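Local coordinates for inactive glucansucrase (Lactobacillus reuteri, PDB 5JBD), which belongs to glycosyl hydrolase family 70, whose members are built round a beta/alpha barrel of the TIM type, at residues Gln193-Ser201 / Ala212-Asn220; Ser201-Thr209 / Leu857-Leu865. One frame throughout, in Å; residues are numbered along the deposited sequence.

Contact 1: residues Gln193-Ser201 / Ala212-Asn220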
loop_
_atom_site.group_PDB
_atom_site.type_symbol
_atom_site.label_atom_id
_atom_site.label_comp_id
_atom_site.label_asym_id
_atom_site.label_seq_id
_atom_site.Cartn_x
_atom_site.Cartn_y
_atom_site.Cartn_z
ATOM N N GLN A 193 -2.718 -14.172 -8.524
ATOM C CA GLN A 193 -4.079 -13.878 -8.097
ATOM C C GLN A 193 -5.023 -15.004 -8.412
ATOM O O GLN A 193 -4.842 -15.772 -9.358
ATOM C CB GLN A 193 -4.648 -12.648 -8.814
ATOM C CG GLN A 193 -3.818 -11.380 -8.769
ATOM C CD GLN A 193 -3.821 -10.692 -7.424
ATOM O OE1 GLN A 193 -4.679 -10.942 -6.566
ATOM N NE2 GLN A 193 -2.860 -9.796 -7.234
ATOM N N VAL A 194 -6.089 -15.022 -7.631
ATOM C CA VAL A 194 -7.231 -15.837 -7.874
ATOM C C VAL A 194 -8.469 -14.933 -7.735
ATOM O O VAL A 194 -8.511 -14.066 -6.866
ATOM C CB VAL A 194 -7.121 -17.010 -6.859
ATOM C CG1 VAL A 194 -8.242 -17.038 -5.848
ATOM C CG2 VAL A 194 -6.811 -18.328 -7.563
ATOM N N ILE A 195 -9.465 -15.115 -8.591
ATOM C CA ILE A 195 -10.765 -14.421 -8.424
ATOM C C ILE A 195 -11.788 -15.332 -7.750
ATOM O O ILE A 195 -11.718 -16.548 -7.891
ATOM C CB ILE A 195 -11.369 -13.904 -9.750
ATOM C CG1 ILE A 195 -11.590 -15.031 -10.773
ATOM C CG2 ILE A 195 -10.478 -12.808 -10.338
ATOM C CD1 ILE A 195 -12.314 -14.580 -12.039
ATOM N N PHE A 196 -12.739 -14.731 -7.041
ATOM C CA PHE A 196 -13.881 -15.455 -6.470
ATOM C C PHE A 196 -15.046 -15.384 -7.454
ATOM O O PHE A 196 -15.452 -14.280 -7.874
ATOM C CB PHE A 196 -14.317 -14.840 -5.136
ATOM C CG PHE A 196 -13.237 -14.787 -4.086
ATOM C CD1 PHE A 196 -12.168 -15.674 -4.077
ATOM C CD2 PHE A 196 -13.309 -13.839 -3.079
ATOM C CE1 PHE A 196 -11.204 -15.615 -3.095
ATOM C CE2 PHE A 196 -12.343 -13.776 -2.083
ATOM C CZ PHE A 196 -11.286 -14.663 -2.096
ATOM N N VAL A 197 -15.571 -16.556 -7.825
ATOM C CA VAL A 197 -16.660 -16.654 -8.811
ATOM C C VAL A 197 -17.881 -17.315 -8.205
ATOM O O VAL A 197 -17.783 -17.999 -7.174
ATOM C CB VAL A 197 -16.254 -17.411 -10.102
ATOM C CG1 VAL A 197 -15.014 -16.778 -10.742
ATOM C CG2 VAL A 197 -16.068 -18.909 -9.870
ATOM N N ASN A 198 -19.019 -17.103 -8.855
ATOM C CA ASN A 198 -20.290 -17.663 -8.408
ATOM C C ASN A 198 -20.338 -19.170 -8.632
ATOM O O ASN A 198 -19.803 -19.687 -9.610
ATOM C CB ASN A 198 -21.484 -16.991 -9.109
ATOM C CG ASN A 198 -21.719 -15.565 -8.641
ATOM O OD1 ASN A 198 -21.085 -15.084 -7.701
ATOM N ND2 ASN A 198 -22.634 -14.871 -9.311
ATOM N N ASN A 199 -20.973 -19.862 -7.696
ATOM C CA ASN A 199 -21.117 -21.304 -7.782
ATOM C C ASN A 199 -22.292 -21.771 -6.921
ATOM O O ASN A 199 -22.142 -22.007 -5.711
ATOM C CB ASN A 199 -19.820 -22.013 -7.371
ATOM C CG ASN A 199 -19.922 -23.525 -7.498
ATOM O OD1 ASN A 199 -20.883 -24.050 -8.078
ATOM N ND2 ASN A 199 -18.940 -24.237 -6.951
ATOM N N ASN A 200 -23.445 -21.903 -7.568
ATOM C CA ASN A 200 -24.639 -22.429 -6.941
ATOM C C ASN A 200 -25.025 -23.771 -7.583
ATOM O O ASN A 200 -26.203 -24.061 -7.755
ATOM C CB ASN A 200 -25.780 -21.401 -7.048
ATOM C CG ASN A 200 -26.981 -21.748 -6.162
ATOM O OD1 ASN A 200 -26.850 -22.385 -5.107
ATOM N ND2 ASN A 200 -28.166 -21.321 -6.595
ATOM N N SER A 201 -24.026 -24.596 -7.906
ATOM C CA SER A 201 -24.268 -25.861 -8.597
ATOM C C SER A 201 -24.885 -26.918 -7.664
ATOM O O SER A 201 -24.689 -26.881 -6.449
ATOM C CB SER A 201 -22.973 -26.412 -9.192
ATOM O OG SER A 201 -23.170 -27.679 -9.794
ATOM N N ALA A 212 -21.184 -17.201 -0.964
ATOM C CA ALA A 212 -20.159 -16.244 -1.470
ATOM C C ALA A 212 -20.460 -15.660 -2.863
ATOM O O ALA A 212 -19.621 -14.940 -3.427
ATOM C CB ALA A 212 -18.782 -16.903 -1.463
ATOM N N ASP A 213 -21.639 -15.964 -3.413
ATOM C CA ASP A 213 -22.049 -15.428 -4.702
ATOM C C ASP A 213 -22.306 -13.923 -4.633
ATOM O O ASP A 213 -22.618 -13.375 -3.564
ATOM C CB ASP A 213 -23.318 -16.110 -5.227
ATOM C CG ASP A 213 -23.089 -17.548 -5.672
ATOM O OD1 ASP A 213 -21.941 -18.032 -5.639
ATOM O OD2 ASP A 213 -24.089 -18.203 -6.051
ATOM N N SER A 214 -22.139 -13.261 -5.780
ATOM C CA SER A 214 -22.388 -11.836 -5.896
ATOM C C SER A 214 -22.942 -11.499 -7.285
ATOM O O SER A 214 -22.560 -12.104 -8.286
ATOM C CB SER A 214 -21.104 -11.049 -5.610
ATOM O OG SER A 214 -21.248 -9.657 -5.880
ATOM N N ASN A 215 -23.855 -10.533 -7.308
ATOM C CA ASN A 215 -24.354 -9.927 -8.545
ATOM C C ASN A 215 -23.460 -8.760 -9.003
ATOM O O ASN A 215 -23.759 -8.151 -10.010
ATOM C CB ASN A 215 -25.780 -9.413 -8.342
ATOM C CG ASN A 215 -26.783 -10.531 -8.137
ATOM O OD1 ASN A 215 -27.625 -10.447 -7.250
ATOM N ND2 ASN A 215 -26.687 -11.593 -8.937
ATOM N N TYR A 216 -22.403 -8.446 -8.254
ATOM C CA TYR A 216 -21.543 -7.310 -8.550
ATOM C C TYR A 216 -20.173 -7.801 -9.013
ATOM O O TYR A 216 -20.091 -8.421 -10.072
ATOM C CB TYR A 216 -21.555 -6.338 -7.364
ATOM C CG TYR A 216 -22.945 -5.759 -7.243
ATOM C CD1 TYR A 216 -23.348 -4.719 -8.074
ATOM C CD2 TYR A 216 -23.889 -6.310 -6.373
ATOM C CE1 TYR A 216 -24.638 -4.216 -8.026
ATOM C CE2 TYR A 216 -25.190 -5.801 -6.305
ATOM C CZ TYR A 216 -25.559 -4.760 -7.141
ATOM O OH TYR A 216 -26.838 -4.235 -7.096
ATOM N N ARG A 217 -19.118 -7.583 -8.238
ATOM C CA ARG A 217 -17.767 -7.895 -8.685
ATOM C C ARG A 217 -17.465 -7.298 -10.077
ATOM O O ARG A 217 -16.891 -7.972 -10.940
ATOM C CB ARG A 217 -17.491 -9.421 -8.647
ATOM C CG ARG A 217 -17.521 -10.036 -7.240
ATOM C CD ARG A 217 -16.899 -11.438 -7.177
ATOM N NE ARG A 217 -16.878 -11.971 -5.808
ATOM C CZ ARG A 217 -17.605 -13.003 -5.329
ATOM N NH1 ARG A 217 -18.432 -13.716 -6.098
ATOM N NH2 ARG A 217 -17.483 -13.342 -4.049
ATOM N N LEU A 218 -17.871 -6.049 -10.296
ATOM C CA LEU A 218 -17.528 -5.354 -11.543
ATOM C C LEU A 218 -16.062 -4.998 -11.403
ATOM O O LEU A 218 -15.708 -4.161 -10.580
ATOM C CB LEU A 218 -18.376 -4.103 -11.751
ATOM C CG LEU A 218 -19.893 -4.315 -11.807
ATOM C CD1 LEU A 218 -20.611 -3.023 -12.169
ATOM C CD2 LEU A 218 -20.303 -5.431 -12.764
ATOM N N MET A 219 -15.202 -5.702 -12.129
ATOM C CA MET A 219 -13.753 -5.516 -11.986
ATOM C C MET A 219 -13.215 -4.569 -13.063
ATOM O O MET A 219 -13.758 -4.485 -14.145
ATOM C CB MET A 219 -13.023 -6.852 -12.061
ATOM C CG MET A 219 -13.378 -7.770 -10.900
ATOM S SD MET A 219 -12.395 -9.259 -10.896
ATOM C CE MET A 219 -10.790 -8.693 -10.418
ATOM N N ASN A 220 -12.161 -3.853 -12.715
ATOM C CA ASN A 220 -11.433 -2.980 -13.633
ATOM C C ASN A 220 -12.260 -1.764 -14.064
ATOM O O ASN A 220 -11.991 -1.177 -15.109
ATOM C CB ASN A 220 -10.915 -3.760 -14.865
ATOM C CG ASN A 220 -10.202 -5.047 -14.491
ATOM O OD1 ASN A 220 -9.154 -5.042 -13.846
ATOM N ND2 ASN A 220 -10.781 -6.164 -14.887
HETATM O O HOH W 1 -19.453 -13.044 -8.914
#

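Contact 2: residues Ser201-Thr209 / Leu857-Leu865. With SO4 (sulfate ion), chain F.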
loop_
_atom_site.group_PDB
_atom_site.type_symbol
_atom_site.label_atom_id
_atom_site.label_comp_id
_atom_site.label_asym_id
_atom_site.label_seq_id
_atom_site.Cartn_x
_atom_site.Cartn_y
_atom_site.Cartn_z
ATOM N N SER A 201 -24.026 -24.596 -7.906
ATOM C CA SER A 201 -24.268 -25.861 -8.597
ATOM C C SER A 201 -24.885 -26.918 -7.664
ATOM O O SER A 201 -24.689 -26.881 -6.449
ATOM C CB SER A 201 -22.973 -26.412 -9.192
ATOM O OG SER A 201 -23.170 -27.679 -9.794
ATOM N N LYS A 202 -25.633 -27.846 -8.267
ATOM C CA LYS A 202 -26.149 -29.044 -7.591
ATOM C C LYS A 202 -25.308 -30.293 -7.930
ATOM O O LYS A 202 -25.598 -31.378 -7.436
ATOM C CB LYS A 202 -27.639 -29.272 -7.932
ATOM C CG LYS A 202 -28.645 -28.488 -7.040
ATOM C CD LYS A 202 -29.430 -27.437 -7.818
ATOM C CE LYS A 202 -30.214 -26.491 -6.911
ATOM N NZ LYS A 202 -29.407 -25.300 -6.507
ATOM N N ASP A 203 -24.261 -30.132 -8.739
ATOM C CA ASP A 203 -23.376 -31.226 -9.152
ATOM C C ASP A 203 -22.291 -31.443 -8.086
ATOM O O ASP A 203 -21.470 -30.559 -7.869
ATOM C CB ASP A 203 -22.720 -30.880 -10.499
ATOM C CG ASP A 203 -21.872 -32.022 -11.074
ATOM O OD1 ASP A 203 -21.599 -33.020 -10.380
ATOM O OD2 ASP A 203 -21.456 -31.894 -12.241
ATOM N N PRO A 204 -22.267 -32.620 -7.428
ATOM C CA PRO A 204 -21.272 -32.807 -6.345
ATOM C C PRO A 204 -19.799 -32.717 -6.778
ATOM O O PRO A 204 -18.940 -32.448 -5.931
ATOM C CB PRO A 204 -21.585 -34.212 -5.797
ATOM C CG PRO A 204 -22.915 -34.599 -6.355
ATOM C CD PRO A 204 -23.115 -33.814 -7.619
ATOM N N ARG A 205 -19.515 -32.937 -8.068
ATOM C CA ARG A 205 -18.165 -32.728 -8.622
ATOM C C ARG A 205 -17.767 -31.251 -8.695
ATOM O O ARG A 205 -16.572 -30.938 -8.711
ATOM C CB ARG A 205 -18.029 -33.339 -10.019
ATOM C CG ARG A 205 -18.200 -34.844 -10.080
ATOM C CD ARG A 205 -18.253 -35.244 -11.552
ATOM N NE ARG A 205 -18.107 -36.683 -11.791
ATOM C CZ ARG A 205 -16.964 -37.371 -11.727
ATOM N NH1 ARG A 205 -15.813 -36.783 -11.393
ATOM N NH2 ARG A 205 -16.974 -38.680 -11.983
ATOM N N LYS A 206 -18.757 -30.358 -8.782
ATOM C CA LYS A 206 -18.506 -28.905 -8.809
ATOM C C LYS A 206 -18.610 -28.238 -7.440
ATOM O O LYS A 206 -17.978 -27.216 -7.214
ATOM C CB LYS A 206 -19.467 -28.217 -9.779
ATOM C CG LYS A 206 -19.317 -28.734 -11.195
ATOM C CD LYS A 206 -20.026 -27.853 -12.193
ATOM C CE LYS A 206 -19.814 -28.401 -13.592
ATOM N NZ LYS A 206 -20.720 -27.760 -14.579
ATOM N N GLY A 207 -19.401 -28.811 -6.532
ATOM C CA GLY A 207 -19.643 -28.195 -5.239
ATOM C C GLY A 207 -20.550 -26.980 -5.343
ATOM O O GLY A 207 -21.190 -26.748 -6.361
ATOM N N ASN A 208 -20.581 -26.199 -4.274
ATOM C CA ASN A 208 -21.509 -25.094 -4.134
ATOM C C ASN A 208 -20.993 -24.182 -3.033
ATOM O O ASN A 208 -20.802 -24.630 -1.894
ATOM C CB ASN A 208 -22.894 -25.632 -3.759
ATOM C CG ASN A 208 -23.953 -24.537 -3.658
ATOM O OD1 ASN A 208 -23.833 -23.617 -2.853
ATOM N ND2 ASN A 208 -25.016 -24.663 -4.436
ATOM N N THR A 209 -20.766 -22.914 -3.375
ATOM C CA THR A 209 -20.353 -21.897 -2.398
ATOM C C THR A 209 -21.269 -20.677 -2.515
ATOM O O THR A 209 -20.792 -19.540 -2.525
ATOM C CB THR A 209 -18.880 -21.481 -2.620
ATOM O OG1 THR A 209 -18.715 -21.042 -3.970
ATOM C CG2 THR A 209 -17.939 -22.647 -2.344
ATOM N N LEU A 857 -13.676 -37.369 -3.038
ATOM C CA LEU A 857 -13.725 -38.830 -2.971
ATOM C C LEU A 857 -13.068 -39.396 -4.236
ATOM O O LEU A 857 -12.766 -38.649 -5.169
ATOM C CB LEU A 857 -15.175 -39.339 -2.824
ATOM C CG LEU A 857 -15.968 -39.213 -1.513
ATOM C CD1 LEU A 857 -15.730 -40.433 -0.656
ATOM C CD2 LEU A 857 -15.722 -37.941 -0.703
ATOM N N ALA A 858 -12.834 -40.706 -4.264
ATOM C CA ALA A 858 -12.170 -41.357 -5.407
ATOM C C ALA A 858 -12.895 -41.108 -6.742
ATOM O O ALA A 858 -12.240 -40.954 -7.777
ATOM C CB ALA A 858 -11.998 -42.851 -5.156
ATOM N N ASN A 859 -14.230 -41.026 -6.702
ATOM C CA ASN A 859 -15.048 -40.700 -7.890
ATOM C C ASN A 859 -15.100 -39.212 -8.298
ATOM O O ASN A 859 -15.828 -38.859 -9.220
ATOM C CB ASN A 859 -16.483 -41.228 -7.702
ATOM C CG ASN A 859 -17.288 -40.434 -6.677
ATOM O OD1 ASN A 859 -16.843 -39.414 -6.147
ATOM N ND2 ASN A 859 -18.485 -40.911 -6.392
ATOM N N GLY A 860 -14.356 -38.345 -7.615
ATOM C CA GLY A 860 -14.291 -36.926 -7.968
ATOM C C GLY A 860 -15.249 -36.015 -7.214
ATOM O O GLY A 860 -15.074 -34.800 -7.237
ATOM N N ASP A 861 -16.249 -36.577 -6.536
ATOM C CA ASP A 861 -17.203 -35.768 -5.771
ATOM C C ASP A 861 -16.521 -35.108 -4.579
ATOM O O ASP A 861 -15.699 -35.741 -3.912
ATOM C CB ASP A 861 -18.345 -36.631 -5.225
ATOM C CG ASP A 861 -19.264 -37.177 -6.305
ATOM O OD1 ASP A 861 -19.146 -36.783 -7.481
ATOM O OD2 ASP A 861 -20.128 -38.007 -5.950
ATOM N N TYR A 862 -16.868 -33.851 -4.308
ATOM C CA TYR A 862 -16.438 -33.197 -3.073
ATOM C C TYR A 862 -17.048 -33.899 -1.861
ATOM O O TYR A 862 -18.243 -34.213 -1.855
ATOM C CB TYR A 862 -16.841 -31.722 -3.053
ATOM C CG TYR A 862 -15.920 -30.828 -3.856
ATOM C CD1 TYR A 862 -14.659 -30.474 -3.365
ATOM C CD2 TYR A 862 -16.298 -30.337 -5.104
ATOM C CE1 TYR A 862 -13.804 -29.652 -4.103
ATOM C CE2 TYR A 862 -15.443 -29.521 -5.850
ATOM C CZ TYR A 862 -14.204 -29.182 -5.348
ATOM O OH TYR A 862 -13.364 -28.367 -6.078
ATOM N N ALA A 863 -16.220 -34.162 -0.852
ATOM C CA ALA A 863 -16.715 -34.617 0.437
ATOM C C ALA A 863 -17.534 -33.481 1.040
ATOM O O ALA A 863 -17.261 -32.300 0.782
ATOM C CB ALA A 863 -15.567 -34.997 1.362
ATOM N N TYR A 864 -18.560 -33.830 1.805
ATOM C CA TYR A 864 -19.432 -32.803 2.385
ATOM C C TYR A 864 -20.057 -33.297 3.661
ATOM O O TYR A 864 -20.447 -34.460 3.752
ATOM C CB TYR A 864 -20.516 -32.380 1.386
ATOM C CG TYR A 864 -21.231 -31.096 1.745
ATOM C CD1 TYR A 864 -20.703 -29.851 1.392
ATOM C CD2 TYR A 864 -22.438 -31.121 2.430
ATOM C CE1 TYR A 864 -21.357 -28.671 1.720
ATOM C CE2 TYR A 864 -23.101 -29.950 2.764
ATOM C CZ TYR A 864 -22.567 -28.727 2.401
ATOM O OH TYR A 864 -23.244 -27.568 2.740
ATOM N N LEU A 865 -20.139 -32.402 4.640
ATOM C CA LEU A 865 -20.754 -32.697 5.916
ATOM C C LEU A 865 -21.986 -31.817 6.058
ATOM O O LEU A 865 -21.883 -30.609 6.258
ATOM C CB LEU A 865 -19.766 -32.443 7.046
ATOM C CG LEU A 865 -20.265 -32.799 8.439
ATOM C CD1 LEU A 865 -20.600 -34.289 8.533
ATOM C CD2 LEU A 865 -19.219 -32.400 9.468
HETATM S S SO4 F . -13.209 -43.043 -1.033
HETATM O O1 SO4 F . -12.287 -44.184 -1.232
HETATM O O2 SO4 F . -14.505 -43.506 -0.488
HETATM O O3 SO4 F . -13.456 -42.389 -2.335
HETATM O O4 SO4 F . -12.607 -42.079 -0.089
#

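Contact 1: residues Gln193-Ser201 / Ala212-Asn220
Asn198 and Ser214 grip each other twice, and this amide-to-backbone pair is the tight part of the contact. Ser214 N donates to Asn198 OD1 (2.9 Å, N-H...O 162°), while Asn198 ND2 donates to Ser214 O at 3.0 Å. Asparagine suits the place because its short amide carries a donor and an acceptor side by side, matching one residue's N-H and C=O as a neighbouring strand would; with CG anti to its carbonyl carbon (chi1 -71°), the amide is carried across to segment 212-220. Asp213 answers in the reverse sense: Asn199 N donates to Asp213 OD1 at 2.9 Å, on the syn side, though tilted 31° from the carboxylate plane. The paired bonds hold the Asn198 amide against rotation; the carboxylate has one such bond across the contact.

Arg217 fills the next place. Its chain, extended from CG to NE, comes in across the line of the strand, bringing CD to 3.3 Å from Phe196 O. The guanidinium lies between Phe196 CB on one face and Ser214 CB on the other, while Arg217 NH2 bonds Ala212 O (2.7 Å), nearly in line with that carbonyl. A water in the guanidinium plane accepts from Arg217 NH1 and donates weakly to Asn198 OD1. Looser contact lies at the two ends: Asn200 CB rests 3.8 Å from Asp213 OD2 on the solvent side, where Asn200 is exposed, and the unbranched Met219 meets Ile195 through SD and CE, SD lying 4.1 Å from Ile195 CG2.

Strand 193-197 runs inside an antiparallel sheet between strands 758-767 and 841-845, with Phe196 packed on Val764 and Thr844. Arg217 also donates to the carbonyls of Ala838 and Gln841, tying the loop before strand 242-244 to the approach and start of strand 841-845.

Contact 2: residues Ser201-Thr209 / Leu857-Leu865
Two loops from distant parts of the chain meet here, one with an ST turn at Ser201 followed by an Asx turn at Asp203, the other with a type I beta turn from Leu857 to Gly860. Tyr862 N donates to Pro204 O (3.0 Å, N-H...O 165°), the hydrogen bond that joins them. The Tyr862 ring has Pro204 O near its plane at one edge, and CE2 reaches 3.4 Å from Arg205 O. Gly207, with positive phi, passes close to this ring where a side chain would be tight. The compact Pro204 ring lays CB against the Asp861 carboxylate, with Pro204 CB 3.8 Å from Asp861 CG.

Arg205, extended from CG to NE, stretches over the turn so that one guanidinium face covers Asn859 O, with CZ 3.1 Å away; no hydrogen bond forms, though the carbonyl dipole probably suits the positive charge. Gly860 lets the arginine pass closely. Asn859 OD1 steadies the turn by accepting from Asp861 N (2.9 Å), and Ala858 N binds an oxygen of a sulfate probably from the crystallisation liquor.

Both loops follow strands of one antiparallel sheet, 193-197 and 841-845, and Tyr862 OH bonds Ile785 N in its strand 784-791.

In the fold
Contacts 1 and 2 share Ser201, and their centres lie 19 Å apart. The single excursion between strands 193-197 and 242-244 serves both: 201-209 swings out to meet 857-865, and 212-220 then returns beside 193-201. Where they touch, Asn199 O is 2.9 Å from Thr209 N and Asn200 OD1 is 3.0 Å from Asn208 ND2, both probable hydrogen bonds that close the excursion at its base. The Met219-Asn220 end of contact 1 runs toward the calcium site: Met219's side chain is about 7 Å from the ion, and Asn220 N bonds Glu237, one of its ligands. The centre of contact 2 lies about 38 Å from the chain's centre, that of contact 1 about 24 Å.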